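Local coordinates for protein peroxisomal catalase A (Saccharomyces cerevisiae, PDB 1A4E) that uses heme to break down hydrogen peroxide into water and oxygen, probably protecting yeast cells from the peroxide made by peroxisomal oxidases, at residues K89-F94 and E313-A318; Q246-A251 and N256-T261; E303-L306 and Q311-Q314. All blocks are in the same frame, centred on the assembly; numbering follows the deposited sequence.

Interaction 1 (K89-F94 and E313-A318). With HEM (protoporphyrin IX containing Fe), chain I.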
loop_
_atom_site.group_PDB
_atom_site.type_symbol
_atom_site.label_atom_id
_atom_site.label_comp_id
_atom_site.label_asym_id
_atom_site.label_seq_id
_atom_site.Cartn_x
_atom_site.Cartn_y
_atom_site.Cartn_z
ATOM N N LYS B 89 8.172 -29.606 -12.502
ATOM C CA LYS B 89 6.898 -29.289 -11.876
ATOM C C LYS B 89 6.368 -27.958 -12.413
ATOM O O LYS B 89 7.132 -27.062 -12.780
ATOM C CB LYS B 89 7.091 -29.229 -10.363
ATOM C CG LYS B 89 5.773 -29.026 -9.617
ATOM C CD LYS B 89 5.970 -28.769 -8.134
ATOM C CE LYS B 89 4.696 -28.164 -7.567
ATOM N NZ LYS B 89 4.825 -27.917 -6.143
ATOM N N CYS B 90 5.044 -27.851 -12.531
ATOM C CA CYS B 90 4.453 -26.617 -12.995
ATOM C C CYS B 90 3.153 -26.257 -12.290
ATOM O O CYS B 90 2.569 -27.063 -11.563
ATOM C CB CYS B 90 4.221 -26.724 -14.501
ATOM S SG CYS B 90 2.897 -27.848 -15.002
ATOM N N LEU B 91 2.718 -25.009 -12.482
ATOM C CA LEU B 91 1.455 -24.501 -11.975
ATOM C C LEU B 91 0.773 -23.792 -13.131
ATOM O O LEU B 91 1.371 -22.943 -13.781
ATOM C CB LEU B 91 1.670 -23.490 -10.827
ATOM C CG LEU B 91 0.506 -22.552 -10.431
ATOM C CD1 LEU B 91 -0.658 -23.313 -9.816
ATOM C CD2 LEU B 91 1.033 -21.547 -9.438
ATOM N N THR B 92 -0.495 -24.093 -13.395
ATOM C CA THR B 92 -1.227 -23.446 -14.467
ATOM C C THR B 92 -2.394 -22.669 -13.902
ATOM O O THR B 92 -3.084 -23.171 -13.012
ATOM C CB THR B 92 -1.740 -24.509 -15.475
ATOM O OG1 THR B 92 -0.596 -25.141 -16.042
ATOM C CG2 THR B 92 -2.575 -23.909 -16.591
ATOM N N ARG B 93 -2.599 -21.434 -14.371
ATOM C CA ARG B 93 -3.805 -20.706 -14.032
ATOM C C ARG B 93 -4.511 -20.439 -15.353
ATOM O O ARG B 93 -3.932 -19.954 -16.327
ATOM C CB ARG B 93 -3.535 -19.345 -13.338
ATOM C CG ARG B 93 -4.810 -18.922 -12.591
ATOM C CD ARG B 93 -4.769 -17.688 -11.690
ATOM N NE ARG B 93 -4.922 -16.528 -12.518
ATOM C CZ ARG B 93 -6.010 -15.766 -12.570
ATOM N NH1 ARG B 93 -7.112 -15.923 -11.860
ATOM N NH2 ARG B 93 -6.024 -14.853 -13.502
ATOM N N PHE B 94 -5.765 -20.889 -15.387
ATOM C CA PHE B 94 -6.676 -20.647 -16.493
ATOM C C PHE B 94 -7.575 -19.480 -16.123
ATOM O O PHE B 94 -7.879 -19.309 -14.948
ATOM C CB PHE B 94 -7.549 -21.835 -16.729
ATOM C CG PHE B 94 -6.826 -23.111 -17.096
ATOM C CD1 PHE B 94 -6.267 -23.251 -18.370
ATOM C CD2 PHE B 94 -6.771 -24.154 -16.178
ATOM C CE1 PHE B 94 -5.657 -24.453 -18.727
ATOM C CE2 PHE B 94 -6.158 -25.350 -16.548
ATOM C CZ PHE B 94 -5.603 -25.502 -17.817
ATOM N N GLU B 313 -4.545 -17.227 -6.401
ATOM C CA GLU B 313 -4.769 -15.796 -6.395
ATOM C C GLU B 313 -3.473 -15.021 -6.185
ATOM O O GLU B 313 -3.273 -13.967 -6.789
ATOM C CB GLU B 313 -5.792 -15.477 -5.309
ATOM C CG GLU B 313 -6.332 -14.050 -5.360
ATOM C CD GLU B 313 -7.077 -13.655 -6.634
ATOM O OE1 GLU B 313 -7.655 -14.496 -7.321
ATOM O OE2 GLU B 313 -7.105 -12.470 -6.929
ATOM N N GLN B 314 -2.555 -15.544 -5.367
ATOM C CA GLN B 314 -1.270 -14.899 -5.177
ATOM C C GLN B 314 -0.216 -15.253 -6.230
ATOM O O GLN B 314 0.906 -14.738 -6.192
ATOM C CB GLN B 314 -0.726 -15.245 -3.804
ATOM C CG GLN B 314 -1.471 -14.520 -2.698
ATOM C CD GLN B 314 -0.708 -14.507 -1.385
ATOM O OE1 GLN B 314 -0.510 -13.457 -0.771
ATOM N NE2 GLN B 314 -0.249 -15.664 -0.918
ATOM N N ALA B 315 -0.560 -16.118 -7.195
ATOM C CA ALA B 315 0.372 -16.530 -8.231
ATOM C C ALA B 315 0.654 -15.390 -9.195
ATOM O O ALA B 315 -0.243 -14.661 -9.615
ATOM C CB ALA B 315 -0.204 -17.691 -9.009
ATOM N N ALA B 316 1.937 -15.246 -9.518
ATOM C CA ALA B 316 2.418 -14.188 -10.390
ATOM C C ALA B 316 3.092 -14.778 -11.615
ATOM O O ALA B 316 4.072 -15.507 -11.504
ATOM C CB ALA B 316 3.429 -13.332 -9.660
ATOM N N PHE B 317 2.566 -14.446 -12.792
ATOM C CA PHE B 317 3.059 -14.941 -14.076
ATOM C C PHE B 317 3.523 -13.763 -14.922
ATOM O O PHE B 317 2.820 -12.752 -15.008
ATOM C CB PHE B 317 1.967 -15.667 -14.847
ATOM C CG PHE B 317 1.389 -16.888 -14.154
ATOM C CD1 PHE B 317 1.964 -18.146 -14.350
ATOM C CD2 PHE B 317 0.280 -16.751 -13.320
ATOM C CE1 PHE B 317 1.428 -19.261 -13.709
ATOM C CE2 PHE B 317 -0.248 -17.874 -12.683
ATOM C CZ PHE B 317 0.323 -19.128 -12.875
ATOM N N ALA B 318 4.701 -13.881 -15.551
ATOM C CA ALA B 318 5.287 -12.808 -16.349
ATOM C C ALA B 318 6.099 -13.346 -17.524
ATOM O O ALA B 318 6.890 -14.275 -17.336
ATOM C CB ALA B 318 6.213 -11.961 -15.485
HETATM C CHA HEM I . -2.574 -11.000 -17.555
HETATM C CHB HEM I . -0.751 -7.015 -19.506
HETATM C CHC HEM I . -1.209 -8.963 -23.854
HETATM C CHD HEM I . -2.021 -13.231 -21.791
HETATM C C1A HEM I . -2.190 -9.682 -17.726
HETATM C C2A HEM I . -1.894 -8.778 -16.632
HETATM C C3A HEM I . -1.298 -7.688 -17.174
HETATM C C4A HEM I . -1.264 -7.911 -18.599
HETATM C CMA HEM I . -0.699 -6.492 -16.450
HETATM C CAA HEM I . -2.132 -9.045 -15.157
HETATM C CBA HEM I . -0.819 -9.426 -14.510
HETATM C CGA HEM I . -0.896 -9.700 -13.024
HETATM O O1A HEM I . -1.452 -8.908 -12.267
HETATM O O2A HEM I . -0.367 -10.725 -12.625
HETATM C C1B HEM I . -0.691 -7.212 -20.868
HETATM C C2B HEM I . -0.250 -6.206 -21.805
HETATM C C3B HEM I . -0.477 -6.711 -23.064
HETATM C C4B HEM I . -1.030 -8.040 -22.849
HETATM C CMB HEM I . 0.320 -4.857 -21.379
HETATM C CAB HEM I . -0.264 -6.141 -24.326
HETATM C CBB HEM I . 0.511 -4.935 -24.655
HETATM C C1C HEM I . -1.444 -10.311 -23.676
HETATM C C2C HEM I . -1.309 -11.295 -24.726
HETATM C C3C HEM I . -1.471 -12.518 -24.140
HETATM C C4C HEM I . -1.717 -12.262 -22.733
HETATM C CMC HEM I . -0.987 -10.974 -26.183
HETATM C CAC HEM I . -1.366 -13.771 -24.725
HETATM C CBC HEM I . -0.167 -14.241 -25.385
HETATM C C1D HEM I . -2.265 -12.993 -20.452
HETATM C C2D HEM I . -2.607 -14.010 -19.490
HETATM C C3D HEM I . -2.789 -13.374 -18.313
HETATM C C4D HEM I . -2.548 -11.975 -18.543
HETATM C CMD HEM I . -2.718 -15.509 -19.734
HETATM C CAD HEM I . -3.223 -14.004 -17.004
HETATM C CBD HEM I . -2.088 -14.494 -16.133
HETATM C CGD HEM I . -2.641 -15.159 -14.886
HETATM O O1D HEM I . -3.355 -16.144 -15.005
HETATM O O2D HEM I . -2.376 -14.693 -13.784
HETATM N NA HEM I . -1.772 -9.150 -18.932
HETATM N NB HEM I . -1.143 -8.342 -21.508
HETATM N NC HEM I . -1.648 -10.909 -22.451
HETATM N ND HEM I . -2.215 -11.744 -19.862
HETATM FE FE HEM I . -1.738 -10.030 -20.692
HETATM O O HOH W 1 -6.989 -16.699 -9.112
#
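Arg-93 and Phe-317 meet beside a heme propionate: Arg-93 CB comes obliquely to the ring, 3.7 Å from Phe-317 CE2, while Leu-91 O lies in the ring plane at its edge, 3.7 Å from Phe-317 CE1. Leu-91 adds apolar contact with two residues of the loop, CG 4.2 Å from Phe-317 CZ and CD2 4.1 Å from Ala-315 CB. In Arg-93, CG is anti to the backbone N (chi1 -160°) and the chain bends at chi3 (82°), bringing the guanidinium edge-on to the carboxylate. NE donates to heme O1D at 3.0 Å, with an N-H...O angle of 148°; NE to O2D and NH2 to O1D are longer, weak bonds. NH2 also bonds to the backbone O of the active-site residue His-56. A water takes a bond from Arg-93 NH1 and gives one to Glu-313 OE1, both 2.9 Å long, linking the strand to the end of helix 308-313. A leucine at Arg-93 would probably leave the propionate without this positive mate and break the water bridge to Glu-313. Buried strand, loop and arginine together form a propionate-binding side of the catalase heme pocket, built on the antiparallel beta barrel.

Interaction 2 (Q246-A251 and N256-T261)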
loop_
_atom_site.group_PDB
_atom_site.type_symbol
_atom_site.label_atom_id
_atom_site.label_comp_id
_atom_site.label_asym_id
_atom_site.label_seq_id
_atom_site.Cartn_x
_atom_site.Cartn_y
_atom_site.Cartn_z
ATOM N N GLN B 246 -15.286 -25.896 -11.121
ATOM C CA GLN B 246 -15.799 -27.148 -10.610
ATOM C C GLN B 246 -15.365 -28.320 -11.485
ATOM O O GLN B 246 -15.010 -29.380 -10.972
ATOM C CB GLN B 246 -17.299 -27.064 -10.564
ATOM C CG GLN B 246 -17.893 -28.286 -9.918
ATOM C CD GLN B 246 -19.379 -28.192 -9.672
ATOM O OE1 GLN B 246 -19.989 -29.188 -9.296
ATOM N NE2 GLN B 246 -20.033 -27.043 -9.831
ATOM N N ASP B 247 -15.385 -28.128 -12.812
ATOM C CA ASP B 247 -14.978 -29.156 -13.747
ATOM C C ASP B 247 -13.511 -29.552 -13.568
ATOM O O ASP B 247 -13.192 -30.742 -13.508
ATOM C CB ASP B 247 -15.227 -28.651 -15.169
ATOM C CG ASP B 247 -14.719 -29.622 -16.227
ATOM O OD1 ASP B 247 -15.398 -30.600 -16.536
ATOM O OD2 ASP B 247 -13.617 -29.415 -16.718
ATOM N N LEU B 248 -12.621 -28.551 -13.485
ATOM C CA LEU B 248 -11.204 -28.794 -13.319
ATOM C C LEU B 248 -10.906 -29.453 -11.985
ATOM O O LEU B 248 -10.164 -30.441 -11.949
ATOM C CB LEU B 248 -10.442 -27.478 -13.428
ATOM C CG LEU B 248 -8.917 -27.525 -13.331
ATOM C CD1 LEU B 248 -8.317 -28.401 -14.425
ATOM C CD2 LEU B 248 -8.393 -26.113 -13.450
ATOM N N PHE B 249 -11.527 -28.942 -10.908
ATOM C CA PHE B 249 -11.307 -29.475 -9.565
ATOM C C PHE B 249 -11.729 -30.933 -9.468
ATOM O O PHE B 249 -10.953 -31.763 -9.002
ATOM C CB PHE B 249 -12.095 -28.678 -8.508
ATOM C CG PHE B 249 -11.643 -29.037 -7.097
ATOM C CD1 PHE B 249 -10.544 -28.369 -6.546
ATOM C CD2 PHE B 249 -12.281 -30.059 -6.378
ATOM C CE1 PHE B 249 -10.077 -28.728 -5.281
ATOM C CE2 PHE B 249 -11.806 -30.412 -5.117
ATOM C CZ PHE B 249 -10.705 -29.748 -4.570
ATOM N N GLU B 250 -12.953 -31.252 -9.903
ATOM C CA GLU B 250 -13.449 -32.615 -9.852
ATOM C C GLU B 250 -12.728 -33.575 -10.780
ATOM O O GLU B 250 -12.543 -34.728 -10.400
ATOM C CB GLU B 250 -14.928 -32.641 -10.173
ATOM C CG GLU B 250 -15.731 -32.117 -8.993
ATOM C CD GLU B 250 -17.227 -31.961 -9.228
ATOM O OE1 GLU B 250 -17.704 -32.205 -10.339
ATOM O OE2 GLU B 250 -17.921 -31.570 -8.290
ATOM N N ALA B 251 -12.282 -33.142 -11.971
ATOM C CA ALA B 251 -11.548 -34.020 -12.869
ATOM C C ALA B 251 -10.268 -34.525 -12.213
ATOM O O ALA B 251 -10.014 -35.729 -12.188
ATOM C CB ALA B 251 -11.186 -33.273 -14.141
ATOM N N ASN B 256 -9.104 -38.197 -13.238
ATOM C CA ASN B 256 -9.134 -38.012 -14.678
ATOM C C ASN B 256 -8.383 -36.727 -15.046
ATOM O O ASN B 256 -8.931 -35.676 -15.383
ATOM C CB ASN B 256 -10.610 -37.999 -15.078
ATOM C CG ASN B 256 -10.860 -37.656 -16.535
ATOM O OD1 ASN B 256 -11.682 -36.786 -16.819
ATOM N ND2 ASN B 256 -10.161 -38.279 -17.488
ATOM N N TYR B 257 -7.059 -36.874 -14.967
ATOM C CA TYR B 257 -6.112 -35.790 -15.170
ATOM C C TYR B 257 -6.063 -35.266 -16.594
ATOM O O TYR B 257 -5.893 -36.059 -17.523
ATOM C CB TYR B 257 -4.722 -36.265 -14.769
ATOM C CG TYR B 257 -4.653 -36.815 -13.354
ATOM C CD1 TYR B 257 -5.373 -36.210 -12.315
ATOM C CD2 TYR B 257 -3.856 -37.930 -13.107
ATOM C CE1 TYR B 257 -5.293 -36.724 -11.025
ATOM C CE2 TYR B 257 -3.775 -38.447 -11.816
ATOM C CZ TYR B 257 -4.495 -37.839 -10.786
ATOM O OH TYR B 257 -4.403 -38.336 -9.504
ATOM N N PRO B 258 -6.224 -33.959 -16.836
ATOM C CA PRO B 258 -6.143 -33.388 -18.175
ATOM C C PRO B 258 -4.716 -33.268 -18.678
ATOM O O PRO B 258 -3.809 -32.916 -17.923
ATOM C CB PRO B 258 -6.855 -32.064 -18.040
ATOM C CG PRO B 258 -6.552 -31.650 -16.623
ATOM C CD PRO B 258 -6.706 -32.969 -15.878
ATOM N N SER B 259 -4.489 -33.611 -19.940
ATOM C CA SER B 259 -3.169 -33.428 -20.507
ATOM C C SER B 259 -3.231 -32.721 -21.849
ATOM O O SER B 259 -4.258 -32.647 -22.521
ATOM C CB SER B 259 -2.469 -34.781 -20.648
ATOM O OG SER B 259 -3.248 -35.699 -21.394
ATOM N N TRP B 260 -2.100 -32.122 -22.188
ATOM C CA TRP B 260 -1.931 -31.371 -23.412
ATOM C C TRP B 260 -0.609 -31.807 -24.022
ATOM O O TRP B 260 0.330 -32.152 -23.302
ATOM C CB TRP B 260 -1.872 -29.870 -23.121
ATOM C CG TRP B 260 -3.176 -29.202 -22.683
ATOM C CD1 TRP B 260 -3.925 -28.498 -23.589
ATOM C CD2 TRP B 260 -3.750 -29.220 -21.431
ATOM N NE1 TRP B 260 -4.980 -28.080 -22.937
ATOM C CE2 TRP B 260 -4.921 -28.478 -21.659
ATOM C CE3 TRP B 260 -3.485 -29.735 -20.159
ATOM C CZ2 TRP B 260 -5.839 -28.244 -20.639
ATOM C CZ3 TRP B 260 -4.402 -29.496 -19.135
ATOM C CH2 TRP B 260 -5.567 -28.762 -19.374
ATOM N N THR B 261 -0.515 -31.865 -25.353
ATOM C CA THR B 261 0.743 -32.161 -26.020
ATOM C C THR B 261 1.291 -30.828 -26.520
ATOM O O THR B 261 0.576 -30.031 -27.121
ATOM C CB THR B 261 0.507 -33.123 -27.193
ATOM O OG1 THR B 261 -0.087 -34.290 -26.653
ATOM C CG2 THR B 261 1.782 -33.529 -27.891
#
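Ala-251 and Asn-256 close a short helix-to-strand connection in the catalase fold, where the chain leaves helix 243-253, turns and enters strand 259-267 of the antiparallel beta barrel. The contact is modest, burying 173 Å² over both sides, and combines one backbone bond with apolar packing. At its apolar end Leu-248 CD1 rests 4.3 Å from Pro-258 CG. Leu-248 does not aim its CB straight at the proline; CG lies anti to the backbone N (chi1 -178°), and the branch beyond it supplies the touching methyl. Pro-258 does face the helix, one residue before the strand begins, and its backbone already pairs with Leu-301 of strand 294-303. Ala-251 packs its methyl on the backbone at the turn, CB standing 3.5 Å from Asn-256 O, and its own N is held in the helix by Asp-247 O at 3.0 Å. Arg-193, from a neighbouring loop, touches Ala-251, Asn-256 and Pro-258 and forms a salt bridge with Asp-247, so one side chain spans both segments. Phe-249, elsewhere on the helix, packs on Thr-155 of a neighbouring subunit. The link across the turn is a weak one: Asn-256 N donates to Ala-251 O over 2.8 Å, but the N-H...O angle is a bent 123°, and Asn-256 CB sits 3.7 Å from that same oxygen.

Interaction 3 (E303-L306 and Q311-Q314)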
loop_
_atom_site.group_PDB
_atom_site.type_symbol
_atom_site.label_atom_id
_atom_site.label_comp_id
_atom_site.label_asym_id
_atom_site.label_seq_id
_atom_site.Cartn_x
_atom_site.Cartn_y
_atom_site.Cartn_z
ATOM N N GLU B 303 -2.859 -32.280 -9.738
ATOM C CA GLU B 303 -2.928 -31.897 -8.339
ATOM C C GLU B 303 -3.672 -30.589 -8.134
ATOM O O GLU B 303 -3.361 -29.559 -8.724
ATOM C CB GLU B 303 -1.519 -31.763 -7.788
ATOM C CG GLU B 303 -1.447 -31.645 -6.278
ATOM C CD GLU B 303 -0.079 -31.227 -5.751
ATOM O OE1 GLU B 303 0.933 -31.788 -6.164
ATOM O OE2 GLU B 303 -0.031 -30.319 -4.920
ATOM N N ASN B 304 -4.705 -30.644 -7.297
ATOM C CA ASN B 304 -5.445 -29.456 -6.920
ATOM C C ASN B 304 -4.709 -28.628 -5.867
ATOM O O ASN B 304 -4.003 -29.190 -5.025
ATOM C CB ASN B 304 -6.798 -29.872 -6.391
ATOM C CG ASN B 304 -7.780 -30.202 -7.497
ATOM O OD1 ASN B 304 -7.859 -29.525 -8.523
ATOM N ND2 ASN B 304 -8.577 -31.247 -7.297
ATOM N N PRO B 305 -4.809 -27.291 -5.866
ATOM C CA PRO B 305 -4.314 -26.427 -4.794
ATOM C C PRO B 305 -4.975 -26.754 -3.461
ATOM O O PRO B 305 -6.119 -27.215 -3.435
ATOM C CB PRO B 305 -4.620 -25.014 -5.269
ATOM C CG PRO B 305 -4.632 -25.159 -6.773
ATOM C CD PRO B 305 -5.371 -26.480 -6.943
ATOM N N LEU B 306 -4.238 -26.578 -2.359
ATOM C CA LEU B 306 -4.816 -26.726 -1.028
ATOM C C LEU B 306 -5.577 -25.468 -0.635
ATOM O O LEU B 306 -6.616 -25.522 0.020
ATOM C CB LEU B 306 -3.731 -26.984 -0.004
ATOM C CG LEU B 306 -3.007 -28.315 -0.111
ATOM C CD1 LEU B 306 -1.860 -28.332 0.870
ATOM C CD2 LEU B 306 -3.974 -29.456 0.165
ATOM N N GLN B 311 -2.223 -19.925 -3.264
ATOM C CA GLN B 311 -1.549 -20.547 -4.382
ATOM C C GLN B 311 -1.943 -20.114 -5.778
ATOM O O GLN B 311 -1.110 -20.151 -6.682
ATOM C CB GLN B 311 -1.710 -22.057 -4.250
ATOM C CG GLN B 311 -0.968 -22.517 -3.010
ATOM C CD GLN B 311 -1.161 -23.976 -2.698
ATOM O OE1 GLN B 311 -0.218 -24.761 -2.684
ATOM N NE2 GLN B 311 -2.399 -24.375 -2.431
ATOM N N VAL B 312 -3.190 -19.693 -5.976
ATOM C CA VAL B 312 -3.681 -19.317 -7.293
ATOM C C VAL B 312 -3.850 -17.806 -7.378
ATOM O O VAL B 312 -3.344 -17.160 -8.298
ATOM C CB VAL B 312 -5.030 -20.044 -7.563
ATOM C CG1 VAL B 312 -5.541 -19.741 -8.958
ATOM C CG2 VAL B 312 -4.830 -21.540 -7.472
ATOM N N GLU B 313 -4.545 -17.227 -6.401
ATOM C CA GLU B 313 -4.769 -15.796 -6.395
ATOM C C GLU B 313 -3.473 -15.021 -6.185
ATOM O O GLU B 313 -3.273 -13.967 -6.789
ATOM C CB GLU B 313 -5.792 -15.477 -5.309
ATOM C CG GLU B 313 -6.332 -14.050 -5.360
ATOM C CD GLU B 313 -7.077 -13.655 -6.634
ATOM O OE1 GLU B 313 -7.655 -14.496 -7.321
ATOM O OE2 GLU B 313 -7.105 -12.470 -6.929
ATOM N N GLN B 314 -2.555 -15.544 -5.367
ATOM C CA GLN B 314 -1.270 -14.899 -5.177
ATOM C C GLN B 314 -0.216 -15.253 -6.230
ATOM O O GLN B 314 0.906 -14.738 -6.192
ATOM C CB GLN B 314 -0.726 -15.245 -3.804
ATOM C CG GLN B 314 -1.471 -14.520 -2.698
ATOM C CD GLN B 314 -0.708 -14.507 -1.385
ATOM O OE1 GLN B 314 -0.510 -13.457 -0.771
ATOM N NE2 GLN B 314 -0.249 -15.664 -0.918
#
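Pro-305 and Val-312 supply the apolar part of this contact, between the loop that leaves strand 294-303 and the helix 308-313 that follows it. Their side chains cross obliquely, with Pro-305 CG 3.7 Å from Val-312 CG2 and Pro-305 CB 4.1 Å from the same methyl. The valine has CG1 anti to its backbone nitrogen (chi1 -177°), which places CG2 on the side facing the proline; a single branch therefore does the touching against a rigid ring. The two backbone segments come nearest at Pro-305 and Gln-311, whose CA atoms are 6.5 Å apart.

The second kind of contact is that of an amide with backbone. Gln-311 buries more area in this contact, 60 Å², than any other residue of the two segments, and its chain runs extended beyond CG (chi2 174°), carrying the end of the side chain to the peptide that joins Pro-305 to Leu-306. As modelled, Gln-311 NE2 lies 2.9 Å from Leu-306 N. Gln-311 also leans on Phe-63 of strand 59-68.

Partners beyond the two segments hold both ends of this short strand-to-helix connection. Pro-305 O accepts a bond from Gln-154 NE2 of a neighbouring subunit, on which Leu-306 also packs, and Val-312 O accepts one from Arg-53. Gln-314, just past the helix, bonds through NE2 to Asn-377 O of a different neighbouring subunit.

No charged group takes part in the contact between the segments. The buried proline-valine pair depends on a close fit of shapes, while the glutamine beside it brings its polar end to a main-chain peptide, so the contact joins apolar fit to an uncharged polar approach and depends on no charge.

How the interactions relate
Interactions 1 and 3 share Glu-313 and Gln-314, and their centres are about 8 Å apart. Val-312 connects them: its CG1 packs 3.5 Å from Arg-93 CD, so the methyl not used on the proline supports the propionate-binding arginine from a second shell; the Val-312 side chain is about 7 Å from a bound heme at nearest atoms. Interaction 2 lies farther out, about 16 Å between centres from interaction 1, yet Phe-94 bridges to it, with CZ 3.6 Å from Trp-260 CH2 and CD2 3.7 Å from Leu-248 CD2. Interactions 2 and 3, consecutive along the chain, are joined where Asn-304 ND2 bonds to Phe-249 O at 3.0 Å; both touch the same neighbouring subunit.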